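Local coordinates for cobalamin (Vitamin B12) biosynthesis CbiX protein (Marinobacter aquaeolei, PDB 3LYH), which probably acts as a metal-binding lyase of the CbiX chelatase family, whose members are linked to cobalamin biosynthesis, at residues Q7-A12 and A39-E44. Sequence-based numbering, arbitrary orientation. Where two conformers were deposited one is given.
Sequences QIILLA and AIAYME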
ATOM      1  N   GLN B   7      -1.710 -20.575  -9.638  1.00 16.53           N
ATOM      2  CA  GLN B   7      -1.189 -20.122  -8.340  1.00 14.15           C
ATOM      3  C   GLN B   7      -1.092 -18.626  -8.358  1.00 12.83           C
ATOM      4  O   GLN B   7      -0.503 -18.072  -9.267  1.00 15.67           O
ATOM      5  CB  GLN B   7       0.205 -20.695  -8.089  1.00 15.86           C
ATOM      6  CG  GLN B   7       0.881 -20.209  -6.790  1.00 14.02           C
ATOM      7  CD  GLN B   7       0.332 -20.838  -5.498  1.00 17.53           C
ATOM      8  OE1 GLN B   7       0.233 -20.160  -4.446  1.00 19.34           O
ATOM      9  NE2 GLN B   7       0.026 -22.125  -5.552  1.00 13.25           N
ATOM     10  N   ILE B   8      -1.654 -17.975  -7.349  1.00 12.29           N
ATOM     11  CA  ILE B   8      -1.439 -16.557  -7.120  1.00 11.86           C
ATOM     12  C   ILE B   8      -0.310 -16.411  -6.097  1.00 12.08           C
ATOM     13  O   ILE B   8      -0.299 -17.056  -5.057  1.00 11.94           O
ATOM     14  CB  ILE B   8      -2.706 -15.888  -6.559  1.00 13.36           C
ATOM     15  CG1 ILE B   8      -3.807 -15.826  -7.625  1.00 12.12           C
ATOM     16  CG2 ILE B   8      -2.397 -14.488  -5.985  1.00 14.39           C
ATOM     17  CD1 ILE B   8      -3.571 -14.680  -8.669  1.00 15.05           C
ATOM     18  N   ILE B   9       0.650 -15.556  -6.422  1.00 11.21           N
ATOM     19  CA  ILE B   9       1.706 -15.146  -5.511  1.00 11.32           C
ATOM     20  C   ILE B   9       1.521 -13.664  -5.247  1.00  9.54           C
ATOM     21  O   ILE B   9       1.645 -12.845  -6.179  1.00 11.96           O
ATOM     22  CB  ILE B   9       3.118 -15.417  -6.071  1.00 10.33           C
ATOM     23  CG1 ILE B   9       3.244 -16.891  -6.375  1.00 13.06           C
ATOM     24  CG2 ILE B   9       4.188 -15.040  -5.018  1.00 16.94           C
ATOM     25  CD1 ILE B   9       4.574 -17.325  -7.029  1.00 17.38           C
ATOM     26  N   LEU B  10       1.232 -13.323  -3.997  1.00  9.23           N
ATOM     27  CA  LEU B  10       1.171 -11.921  -3.541  1.00  8.43           C
ATOM     28  C   LEU B  10       2.570 -11.540  -3.182  1.00 11.25           C
ATOM     29  O   LEU B  10       3.139 -12.145  -2.281  1.00 13.47           O
ATOM     30  CB  LEU B  10       0.232 -11.716  -2.364  1.00  8.81           C
ATOM     31  CG  LEU B  10      -1.209 -12.141  -2.570  1.00 11.61           C
ATOM     32  CD1 LEU B  10      -2.098 -11.914  -1.340  1.00 14.35           C
ATOM     33  CD2 LEU B  10      -1.811 -11.526  -3.781  1.00 22.96           C
ATOM     34  N   LEU B  11       3.143 -10.568  -3.892  1.00  9.95           N
ATOM     35  CA  LEU B  11       4.571 -10.255  -3.758  1.00  8.75           C
ATOM     36  C   LEU B  11       4.792  -8.966  -3.013  1.00  8.99           C
ATOM     37  O   LEU B  11       4.372  -7.920  -3.469  1.00 13.34           O
ATOM     38  CB  LEU B  11       5.291 -10.201  -5.103  1.00 10.03           C
ATOM     39  CG  LEU B  11       6.821 -10.069  -5.038  1.00 14.68           C
ATOM     40  CD1 LEU B  11       7.410 -11.284  -4.433  1.00 12.99           C
ATOM     41  CD2 LEU B  11       7.395  -9.819  -6.457  1.00 15.56           C
ATOM     42  N   ALA B  12       5.513  -9.084  -1.872  1.00 11.82           N
ATOM     43  CA  ALA B  12       5.850  -7.901  -1.016  1.00 13.94           C
ATOM     44  C   ALA B  12       7.381  -7.678  -0.977  1.00 14.76           C
ATOM     45  O   ALA B  12       8.129  -8.603  -1.243  1.00 15.25           O
ATOM     46  CB  ALA B  12       5.302  -8.137   0.442  1.00 13.28           C
ATOM     47  N   ALA B  39      -0.567 -17.497  -2.121  1.00 10.07           N
ATOM     48  CA  ALA B  39       0.472 -17.414  -1.080  1.00 11.58           C
ATOM     49  C   ALA B  39       1.163 -16.064  -1.143  1.00 11.22           C
ATOM     50  O   ALA B  39       1.231 -15.450  -2.232  1.00 13.51           O
ATOM     51  CB  ALA B  39       1.481 -18.522  -1.266  1.00 12.62           C
ATOM     52  N   ILE B  40       1.640 -15.606  -0.005  1.00 11.48           N
ATOM     53  CA  ILE B  40       2.509 -14.409   0.001  1.00 12.45           C
ATOM     54  C   ILE B  40       3.956 -14.862  -0.178  1.00 11.45           C
ATOM     55  O   ILE B  40       4.338 -15.954   0.277  1.00 14.10           O
ATOM     56  CB  ILE B  40       2.403 -13.562   1.309  1.00 11.64           C
ATOM     57  CG1 ILE B  40       3.117 -12.235   1.143  1.00 14.05           C
ATOM     58  CG2 ILE B  40       2.895 -14.363   2.576  1.00 14.62           C
ATOM     59  CD1 ILE B  40       2.804 -11.203   2.186  1.00 14.93           C
ATOM     60  N   ALA B  41       4.726 -14.037  -0.891  1.00 10.98           N
ATOM     61  CA  ALA B  41       6.164 -14.231  -1.007  1.00 10.30           C
ATOM     62  C   ALA B  41       6.819 -12.860  -0.908  1.00 11.95           C
ATOM     63  O   ALA B  41       6.195 -11.815  -1.172  1.00 10.68           O
ATOM     64  CB  ALA B  41       6.561 -14.943  -2.321  1.00 10.53           C
ATOM     65  N   TYR B  42       8.086 -12.882  -0.494  1.00 13.60           N
ATOM     66  CA  TYR B  42       8.869 -11.689  -0.291  1.00 13.35           C
ATOM     67  C   TYR B  42      10.051 -11.654  -1.287  1.00 13.71           C
ATOM     68  O   TYR B  42      10.736 -12.641  -1.497  1.00 14.49           O
ATOM     69  CB  TYR B  42       9.426 -11.665   1.131  1.00 13.26           C
ATOM     70  CG  TYR B  42       8.345 -11.578   2.181  1.00 11.15           C
ATOM     71  CD1 TYR B  42       7.749 -10.368   2.448  1.00 13.51           C
ATOM     72  CD2 TYR B  42       7.956 -12.696   2.916  1.00 18.44           C
ATOM     73  CE1 TYR B  42       6.748 -10.268   3.414  1.00 16.37           C
ATOM     74  CE2 TYR B  42       6.957 -12.608   3.898  1.00 15.77           C
ATOM     75  CZ  TYR B  42       6.373 -11.385   4.130  1.00 22.21           C
ATOM     76  OH  TYR B  42       5.400 -11.253   5.077  1.00 27.41           O
HETATM   77  N   MSE B  43      10.240 -10.494  -1.880  1.00 14.46           N
HETATM   78  CA  MSE B  43      11.294 -10.245  -2.871  0.50 16.23           C
HETATM   79  C   MSE B  43      12.694 -10.489  -2.269  1.00 17.40           C
HETATM   80  O   MSE B  43      13.572 -11.001  -2.940  1.00 16.71           O
HETATM   81  CB  MSE B  43      11.139  -8.811  -3.411  0.50 16.44           C
HETATM   82  CG  MSE B  43      11.862  -8.457  -4.736  0.50 15.75           C
HETATM   83 SE   MSE B  43      11.316  -6.696  -5.356  0.38 17.91          SE
HETATM   84  CE  MSE B  43       9.618  -6.940  -4.613  0.50  2.56           C
ATOM     85  N   GLU B  44      12.867 -10.132  -0.991  1.00 16.44           N
ATOM     86  CA  GLU B  44      14.114 -10.348  -0.287  1.00 18.60           C
ATOM     87  C   GLU B  44      13.953 -10.301   1.211  1.00 19.20           C
ATOM     88  O   GLU B  44      12.905  -9.909   1.704  1.00 18.99           O
ATOM     89  CB  GLU B  44      15.104  -9.249  -0.658  1.00 18.29           C
ATOM     90  CG  GLU B  44      14.707  -7.862  -0.170  1.00 18.28           C
ATOM     91  CD  GLU B  44      13.675  -7.244  -1.041  1.00 24.87           C
ATOM     92  OE1 GLU B  44      14.001  -7.079  -2.218  1.00 24.47           O
ATOM     93  OE2 GLU B  44      12.537  -6.958  -0.571  1.00 24.18           O
TER
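L10 bonds through both its N and its O to the neighbouring parallel strand: its N gives to A39 O at 2.8 Å, and its O accepts from A41 N, also at 2.8 Å. The same pattern continues at A12, whose N reaches A41 O at an N-H...O angle of 171° and whose O takes M43 N at 2.9 Å, just where the second strand gives way to loop. At the other end, the bond from A39 N to I8 O is less straight (148°), and its donor is tilted from the carbonyl plane. CA-H...O contacts supplement these bonds, as from I9 CA to A39 O at 3.3 Å.

On the face carrying I9, L11, A39 and A41, chi1 of I9 (-58°) sets its CG2 anti to the backbone N and beside the carbonyl carbon, where it meets A41 CB at 3.6 Å; I9 also packs on helix 50-59. The single methyl of A41 suits a place with I9 CG2 near it and CD1 of L11 farther off, at 4.3 Å. L11 and selenomethionine M43 cross at about a right angle, CD2 lying 4.1 Å from CE. On the other face, A12 sets its CB 3.9 Å from CD1 of the Y42 ring, an oblique approach for which a single methyl is enough. The phenol oxygen of the buried Y42 is hydrogen-bonded to E25 of helix 18-34, the helix that joins these strands in a beta-alpha-beta unit. L10 also packs on that helix and on V117 of the second subunit. Five backbone bonds thus pair these strands, leaving largely aliphatic side chains to seat helices on both faces of the parallel sheet.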